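Local coordinates for formate dehydrogenase (Staphylococcus aureus, PDB 6TTB), which probably catalyses the NAD-dependent oxidation of formate to carbon dioxide, with NAD bound here as its cofactor, at residues 248-259 against 276-284. Sequence-based numbering, arbitrary orientation.
With NAD (nicotinamide-adenine-dinucleotide), chain C.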
ATOM      1  N   PRO A 248      -0.702  20.036 -10.497  1.00 28.12           N
ATOM      2  CA  PRO A 248      -0.495  21.143  -9.545  1.00 28.29           C
ATOM      3  C   PRO A 248      -1.861  21.696  -9.163  1.00 25.38           C
ATOM      4  O   PRO A 248      -2.875  21.250  -9.684  1.00 24.95           O
ATOM      5  CB  PRO A 248       0.381  22.162 -10.315  1.00 24.91           C
ATOM      6  CG  PRO A 248       0.902  21.376 -11.508  1.00 24.24           C
ATOM      7  CD  PRO A 248      -0.214  20.374 -11.839  1.00 29.53           C
ATOM      8  N   LEU A 249      -1.898  22.574  -8.173  1.00 23.78           N
ATOM      9  CA  LEU A 249      -3.149  23.247  -7.863  1.00 21.84           C
ATOM     10  C   LEU A 249      -3.167  24.567  -8.615  1.00 24.02           C
ATOM     11  O   LEU A 249      -2.540  25.536  -8.151  1.00 22.90           O
ATOM     12  CB  LEU A 249      -3.179  23.510  -6.369  1.00 18.97           C
ATOM     13  CG  LEU A 249      -4.400  24.274  -5.868  1.00 19.90           C
ATOM     14  CD1 LEU A 249      -5.746  23.567  -6.224  1.00 17.56           C
ATOM     15  CD2 LEU A 249      -4.271  24.511  -4.371  1.00 15.83           C
ATOM     16  N   THR A 250      -3.893  24.570  -9.769  1.00 21.26           N
ATOM     17  CA  THR A 250      -4.037  25.673 -10.718  1.00 18.57           C
ATOM     18  C   THR A 250      -5.509  26.015 -10.774  1.00 18.34           C
ATOM     19  O   THR A 250      -6.324  25.332 -10.189  1.00 14.49           O
ATOM     20  CB  THR A 250      -3.567  25.244 -12.114  1.00 21.79           C
ATOM     21  OG1 THR A 250      -4.583  24.458 -12.805  1.00 24.39           O
ATOM     22  CG2 THR A 250      -2.270  24.482 -12.028  1.00 23.60           C
ATOM     23  N   PRO A 251      -5.922  27.049 -11.510  1.00 23.51           N
ATOM     24  CA  PRO A 251      -7.314  27.464 -11.510  1.00 23.21           C
ATOM     25  C   PRO A 251      -8.172  26.340 -12.074  1.00 27.77           C
ATOM     26  O   PRO A 251      -9.384  26.314 -11.874  1.00 31.86           O
ATOM     27  CB  PRO A 251      -7.334  28.583 -12.523  1.00 21.83           C
ATOM     28  CG  PRO A 251      -5.935  29.078 -12.551  1.00 26.48           C
ATOM     29  CD  PRO A 251      -5.098  27.831 -12.427  1.00 29.96           C
ATOM     30  N   GLU A 252      -7.536  25.397 -12.764  1.00 27.42           N
ATOM     31  CA  GLU A 252      -8.324  24.387 -13.449  1.00 29.08           C
ATOM     32  C   GLU A 252      -8.516  23.142 -12.599  1.00 25.09           C
ATOM     33  O   GLU A 252      -9.449  22.385 -12.817  1.00 21.20           O
ATOM     34  CB  GLU A 252      -7.662  23.986 -14.739  1.00 27.90           C
ATOM     35  CG  GLU A 252      -8.513  24.441 -15.859  1.00 30.95           C
ATOM     36  CD  GLU A 252      -7.752  24.595 -17.113  1.00 27.97           C
ATOM     37  OE1 GLU A 252      -6.582  24.994 -17.040  1.00 28.92           O
ATOM     38  OE2 GLU A 252      -8.310  24.242 -18.134  1.00 28.17           O
ATOM     39  N   THR A 253      -7.538  22.871 -11.741  1.00 22.11           N
ATOM     40  CA  THR A 253      -7.564  21.699 -10.895  1.00 18.37           C
ATOM     41  C   THR A 253      -8.228  22.067  -9.572  1.00 20.16           C
ATOM     42  O   THR A 253      -8.704  21.183  -8.867  1.00 17.93           O
ATOM     43  CB  THR A 253      -6.181  21.079 -10.760  1.00 16.06           C
ATOM     44  OG1 THR A 253      -5.464  21.833  -9.755  1.00 13.40           O
ATOM     45  CG2 THR A 253      -5.429  21.003 -12.090  1.00 14.45           C
ATOM     46  N   ASP A 254      -8.336  23.390  -9.294  1.00 20.15           N
ATOM     47  CA  ASP A 254      -9.028  23.834  -8.107  1.00 20.24           C
ATOM     48  C   ASP A 254     -10.428  23.161  -8.055  1.00 25.24           C
ATOM     49  O   ASP A 254     -11.199  23.222  -9.012  1.00 36.39           O
ATOM     50  CB  ASP A 254      -9.030  25.338  -8.061  1.00 18.47           C
ATOM     51  CG  ASP A 254      -9.574  25.855  -6.763  1.00 23.84           C
ATOM     52  OD1 ASP A 254     -10.077  25.024  -5.962  1.00 28.27           O
ATOM     53  OD2 ASP A 254      -9.490  27.066  -6.544  1.00 24.76           O
ATOM     54  N   ASN A 255     -10.705  22.389  -7.006  1.00 22.00           N
ATOM     55  CA  ASN A 255     -12.016  21.787  -6.872  1.00 18.87           C
ATOM     56  C   ASN A 255     -12.464  20.981  -8.104  1.00 22.04           C
ATOM     57  O   ASN A 255     -13.640  20.694  -8.237  1.00 21.87           O
ATOM     58  CB  ASN A 255     -13.070  22.815  -6.593  1.00 16.12           C
ATOM     59  CG  ASN A 255     -14.114  22.218  -5.686  1.00 18.74           C
ATOM     60  OD1 ASN A 255     -13.767  21.578  -4.686  1.00 25.94           O
ATOM     61  ND2 ASN A 255     -15.370  22.372  -6.022  1.00 14.02           N
ATOM     62  N   LEU A 256     -11.508  20.494  -8.930  1.00 23.17           N
ATOM     63  CA  LEU A 256     -11.833  19.753 -10.139  1.00 16.25           C
ATOM     64  C   LEU A 256     -12.603  18.498  -9.826  1.00 14.21           C
ATOM     65  O   LEU A 256     -13.436  18.147 -10.573  1.00 16.36           O
ATOM     66  CB  LEU A 256     -10.573  19.380 -10.909  1.00 16.47           C
ATOM     67  CG  LEU A 256     -10.841  18.547 -12.175  1.00 17.60           C
ATOM     68  CD1 LEU A 256     -11.984  19.170 -13.045  1.00 14.46           C
ATOM     69  CD2 LEU A 256      -9.570  18.336 -12.989  1.00 12.41           C
ATOM     70  N   PHE A 257     -12.185  17.711  -8.855  1.00 15.23           N
ATOM     71  CA  PHE A 257     -12.906  16.452  -8.597  1.00 14.57           C
ATOM     72  C   PHE A 257     -14.021  16.741  -7.613  1.00 14.60           C
ATOM     73  O   PHE A 257     -13.766  16.650  -6.417  1.00 13.64           O
ATOM     74  CB  PHE A 257     -11.955  15.403  -8.034  1.00 13.76           C
ATOM     75  CG  PHE A 257     -11.022  14.807  -9.036  1.00 13.82           C
ATOM     76  CD1 PHE A 257      -9.926  15.516  -9.502  1.00 15.54           C
ATOM     77  CD2 PHE A 257     -11.233  13.529  -9.529  1.00 14.22           C
ATOM     78  CE1 PHE A 257      -9.126  14.998 -10.525  1.00 14.65           C
ATOM     79  CE2 PHE A 257     -10.388  12.991 -10.506  1.00 14.22           C
ATOM     80  CZ  PHE A 257      -9.324  13.726 -10.986  1.00 13.12           C
ATOM     81  N   ASP A 258     -15.073  17.438  -8.114  1.00 19.99           N
ATOM     82  CA  ASP A 258     -16.246  17.854  -7.319  1.00 25.68           C
ATOM     83  C   ASP A 258     -17.292  16.758  -7.354  1.00 22.79           C
ATOM     84  O   ASP A 258     -16.981  15.646  -7.725  1.00 27.77           O
ATOM     85  CB  ASP A 258     -16.885  19.165  -7.798  1.00 28.76           C
ATOM     86  CG  ASP A 258     -17.192  19.209  -9.303  1.00 38.57           C
ATOM     87  OD1 ASP A 258     -16.772  18.282  -9.999  1.00 33.31           O
ATOM     88  OD2 ASP A 258     -17.827  20.245  -9.787  1.00 38.08           O
ATOM     89  N   LYS A 259     -18.533  17.076  -6.990  1.00 28.13           N
ATOM     90  CA  LYS A 259     -19.546  16.028  -7.006  1.00 31.23           C
ATOM     91  C   LYS A 259     -19.638  15.437  -8.408  1.00 35.89           C
ATOM     92  O   LYS A 259     -19.800  14.221  -8.574  1.00 37.47           O
ATOM     93  CB  LYS A 259     -20.928  16.454  -6.542  1.00 26.50           C
ATOM     94  CG  LYS A 259     -21.864  15.246  -6.551  1.00 34.77           C
ATOM     95  CD  LYS A 259     -23.439  15.456  -6.433  1.00 36.16           C
ATOM     96  CE  LYS A 259     -24.165  14.110  -6.505  1.00 39.14           C
ATOM     97  NZ  LYS A 259     -25.463  14.074  -5.768  1.00 46.35           N
ATOM     98  N   ARG A 276      -2.494  17.842  -4.256  1.00 15.67           N
ATOM     99  CA  ARG A 276      -2.921  18.796  -3.226  1.00 18.38           C
ATOM    100  C   ARG A 276      -4.384  18.585  -2.833  1.00 16.92           C
ATOM    101  O   ARG A 276      -5.230  18.409  -3.683  1.00 15.56           O
ATOM    102  CB  ARG A 276      -2.587  20.283  -3.514  1.00 22.29           C
ATOM    103  CG  ARG A 276      -1.419  20.545  -4.450  1.00 28.08           C
ATOM    104  CD  ARG A 276      -0.381  21.501  -3.897  1.00 40.62           C
ATOM    105  NE  ARG A 276       0.587  21.860  -4.959  1.00 47.66           N
ATOM    106  CZ  ARG A 276       0.749  23.080  -5.482  1.00 43.25           C
ATOM    107  NH1 ARG A 276       0.012  24.087  -5.052  1.00 38.90           N
ATOM    108  NH2 ARG A 276       1.611  23.275  -6.472  1.00 53.60           N
ATOM    109  N   GLY A 277      -4.660  18.720  -1.524  1.00 19.13           N
ATOM    110  CA  GLY A 277      -5.983  18.542  -0.948  1.00 18.68           C
ATOM    111  C   GLY A 277      -7.108  19.127  -1.796  1.00 21.08           C
ATOM    112  O   GLY A 277      -8.127  18.447  -2.011  1.00 18.91           O
ATOM    113  N   LYS A 278      -6.961  20.419  -2.210  1.00 22.50           N
ATOM    114  CA  LYS A 278      -8.107  21.211  -2.706  1.00 21.23           C
ATOM    115  C   LYS A 278      -8.564  20.717  -4.069  1.00 19.21           C
ATOM    116  O   LYS A 278      -9.620  21.130  -4.537  1.00 28.27           O
ATOM    117  CB  LYS A 278      -7.740  22.690  -2.910  1.00 22.08           C
ATOM    118  CG  LYS A 278      -8.706  23.736  -2.352  1.00 19.98           C
ATOM    119  CD  LYS A 278      -8.695  25.019  -3.211  1.00 24.36           C
ATOM    120  CE  LYS A 278      -9.369  26.240  -2.600  1.00 26.97           C
ATOM    121  NZ  LYS A 278     -10.820  26.019  -2.406  1.00 22.94           N
ATOM    122  N   ILE A 279      -7.757  19.913  -4.758  1.00 17.23           N
ATOM    123  CA  ILE A 279      -8.220  19.425  -6.064  1.00 16.37           C
ATOM    124  C   ILE A 279      -9.475  18.588  -5.858  1.00 18.37           C
ATOM    125  O   ILE A 279     -10.306  18.411  -6.806  1.00 14.14           O
ATOM    126  CB  ILE A 279      -7.179  18.587  -6.805  1.00 14.68           C
ATOM    127  CG1 ILE A 279      -6.016  19.440  -7.272  1.00 13.22           C
ATOM    128  CG2 ILE A 279      -7.835  17.810  -7.972  1.00 14.81           C
ATOM    129  CD1 ILE A 279      -4.772  18.664  -7.513  1.00 11.65           C
ATOM    130  N   VAL A 280      -9.586  18.045  -4.625  1.00 14.58           N
ATOM    131  CA  VAL A 280     -10.643  17.121  -4.400  1.00 15.39           C
ATOM    132  C   VAL A 280     -11.593  17.702  -3.385  1.00 16.47           C
ATOM    133  O   VAL A 280     -11.222  17.969  -2.254  1.00 15.20           O
ATOM    134  CB  VAL A 280     -10.146  15.722  -4.026  1.00 14.76           C
ATOM    135  CG1 VAL A 280     -11.334  14.849  -3.600  1.00 17.94           C
ATOM    136  CG2 VAL A 280      -9.410  15.090  -5.202  1.00 14.42           C
ATOM    137  N   ASN A 281     -12.857  17.764  -3.790  1.00 19.78           N
ATOM    138  CA  ASN A 281     -13.852  18.431  -2.994  1.00 20.28           C
ATOM    139  C   ASN A 281     -14.044  17.671  -1.691  1.00 22.03           C
ATOM    140  O   ASN A 281     -14.584  16.562  -1.690  1.00 17.70           O
ATOM    141  CB  ASN A 281     -15.200  18.579  -3.705  1.00 18.14           C
ATOM    142  CG  ASN A 281     -16.152  19.387  -2.821  1.00 19.32           C
ATOM    143  OD1 ASN A 281     -16.842  18.806  -1.995  1.00 15.87           O
ATOM    144  ND2 ASN A 281     -16.030  20.731  -2.838  1.00 15.85           N
ATOM    145  N   ARG A 282     -13.696  18.338  -0.578  1.00 26.21           N
ATOM    146  CA  ARG A 282     -13.698  17.684   0.721  1.00 24.42           C
ATOM    147  C   ARG A 282     -14.973  16.866   0.886  1.00 28.92           C
ATOM    148  O   ARG A 282     -14.927  15.673   1.234  1.00 34.70           O
ATOM    149  CB  ARG A 282     -13.624  18.694   1.845  1.00 19.46           C
ATOM    150  CG  ARG A 282     -13.778  18.039   3.201  1.00 22.57           C
ATOM    151  CD  ARG A 282     -13.694  19.052   4.312  1.00 23.01           C
ATOM    152  NE  ARG A 282     -15.075  19.417   4.479  1.00 25.99           N
ATOM    153  CZ  ARG A 282     -15.495  20.577   4.897  1.00 22.20           C
ATOM    154  NH1 ARG A 282     -14.632  21.493   5.288  1.00 23.13           N
ATOM    155  NH2 ARG A 282     -16.777  20.808   4.935  1.00 20.82           N
ATOM    156  N   ASP A 283     -16.103  17.516   0.619  1.00 22.89           N
ATOM    157  CA  ASP A 283     -17.387  17.014   1.053  1.00 23.19           C
ATOM    158  C   ASP A 283     -17.924  16.007   0.046  1.00 21.34           C
ATOM    159  O   ASP A 283     -18.516  14.985   0.393  1.00 21.99           O
ATOM    160  CB  ASP A 283     -18.336  18.181   1.238  1.00 26.09           C
ATOM    161  CG  ASP A 283     -18.145  18.893   2.580  1.00 42.68           C
ATOM    162  OD1 ASP A 283     -17.240  18.429   3.436  1.00 27.51           O
ATOM    163  OD2 ASP A 283     -18.938  19.849   2.834  1.00 55.90           O
ATOM    164  N   ALA A 284     -17.766  16.339  -1.227  1.00 21.02           N
ATOM    165  CA  ALA A 284     -18.182  15.451  -2.290  1.00 19.15           C
ATOM    166  C   ALA A 284     -17.517  14.092  -2.095  1.00 23.58           C
ATOM    167  O   ALA A 284     -18.184  13.067  -2.281  1.00 27.85           O
ATOM    168  CB  ALA A 284     -17.851  16.041  -3.618  1.00 18.44           C
TER
HETATM  169  PA  NAD C 401       5.036  18.506 -12.635  1.00 52.06           P
HETATM  170  O1A NAD C 401       4.976  19.937 -13.051  1.00 54.80           O
HETATM  171  O2A NAD C 401       6.172  17.597 -13.065  1.00 45.39           O
HETATM  172  O5B NAD C 401       3.617  17.789 -12.900  1.00 58.43           O
HETATM  173  C5B NAD C 401       2.428  18.551 -13.195  1.00 50.36           C
HETATM  174  C4B NAD C 401       2.000  18.220 -14.603  1.00 57.87           C
HETATM  175  O4B NAD C 401       0.561  18.266 -14.636  1.00 58.39           O
HETATM  176  C3B NAD C 401       2.516  19.182 -15.699  1.00 59.55           C
HETATM  177  O3B NAD C 401       3.528  18.662 -16.561  1.00 42.65           O
HETATM  178  C2B NAD C 401       1.271  19.600 -16.491  1.00 63.37           C
HETATM  179  O2B NAD C 401       1.388  19.365 -17.879  1.00 56.97           O
HETATM  180  C1B NAD C 401       0.114  18.825 -15.843  1.00 56.33           C
HETATM  181  N9A NAD C 401      -1.072  19.656 -15.612  1.00 55.64           N
HETATM  182  C8A NAD C 401      -1.139  21.042 -15.675  1.00 45.00           C
HETATM  183  N7A NAD C 401      -2.362  21.511 -15.589  1.00 39.21           N
HETATM  184  C5A NAD C 401      -3.172  20.377 -15.566  1.00 52.10           C
HETATM  185  C6A NAD C 401      -4.585  20.189 -15.541  1.00 45.12           C
HETATM  186  N6A NAD C 401      -5.472  21.165 -15.611  1.00 39.47           N
HETATM  187  N1A NAD C 401      -5.044  18.914 -15.607  1.00 53.83           N
HETATM  188  C2A NAD C 401      -4.152  17.911 -15.588  1.00 45.90           C
HETATM  189  N3A NAD C 401      -2.817  17.963 -15.568  1.00 39.81           N
HETATM  190  C4A NAD C 401      -2.379  19.226 -15.566  1.00 51.37           C
HETATM  191  O3  NAD C 401       4.998  18.481 -11.079  1.00 50.79           O
HETATM  192  PN  NAD C 401       5.324  17.205 -10.242  1.00 40.39           P
HETATM  193  O1N NAD C 401       6.747  17.365  -9.775  1.00 49.67           O
HETATM  194  O2N NAD C 401       4.949  15.981 -11.027  1.00 34.82           O
HETATM  195  O5D NAD C 401       4.295  17.409  -9.008  1.00 47.43           O
HETATM  196  C5D NAD C 401       2.979  16.777  -9.065  1.00 49.08           C
HETATM  197  C4D NAD C 401       2.155  17.386  -7.985  1.00 53.44           C
HETATM  198  O4D NAD C 401       2.450  16.687  -6.752  1.00 43.57           O
HETATM  199  C3D NAD C 401       2.478  18.883  -7.763  1.00 57.97           C
HETATM  200  O3D NAD C 401       1.411  19.738  -8.148  1.00 70.15           O
HETATM  201  C2D NAD C 401       2.858  18.982  -6.283  1.00 54.30           C
HETATM  202  O2D NAD C 401       2.185  19.987  -5.536  1.00 49.84           O
HETATM  203  C1D NAD C 401       2.547  17.618  -5.697  1.00 47.46           C
HETATM  204  N1N NAD C 401       3.637  17.224  -4.790  1.00 36.45           N
HETATM  205  C2N NAD C 401       3.334  16.868  -3.440  1.00 38.54           C
HETATM  206  C3N NAD C 401       4.362  16.484  -2.551  1.00 33.32           C
HETATM  207  C7N NAD C 401       4.023  15.823  -1.214  1.00 35.01           C
HETATM  208  O7N NAD C 401       4.827  15.920  -0.287  1.00 34.37           O
HETATM  209  N7N NAD C 401       2.871  15.135  -1.095  1.00 36.40           N
HETATM  210  C4N NAD C 401       5.727  16.696  -2.974  1.00 37.05           C
HETATM  211  C5N NAD C 401       6.006  17.081  -4.302  1.00 37.60           C
HETATM  212  C6N NAD C 401       4.945  17.369  -5.184  1.00 37.32           C
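I279 buries 111 Å² against segment 248-259, more than any other residue of the contact, and its two branches part to do so. With CG1 beside the backbone N (chi1 -69°), that branch passes T253 OG1, while CG2 packs 3.5 Å from CD1 of F257, whose side chain runs beside it. I245 of strand 242-245 touches both I279 and F257. The backbone adds a short bridge: F257 N gives a hydrogen bond to I279 O (2.9 Å), almost in line with the carbonyl, and N281 N returns one to F257 O (174° at the hydrogen). Beyond it, N281 ND2 meets an in-plane lone pair of N255 OD1 at 3.0 Å, the two amide planes lying 69° apart. N281 OD1 meanwhile caps helix 282-291 through A284 N, so both ends of this amide are engaged. At the other end L249 covers R276: its N sits 3.8 Å above the centre of the guanidinium, and its CB is 3.5 Å from R276 NH1. R276 NE donates a hydrogen bond to NAD O2D, and NH1 forms a salt bridge with D122. Joining the loops after strands 242-245 and 269-273, the contact builds part of the cofactor cleft of the Rossmann-type NAD-binding domain of D-2-hydroxyacid dehydrogenases.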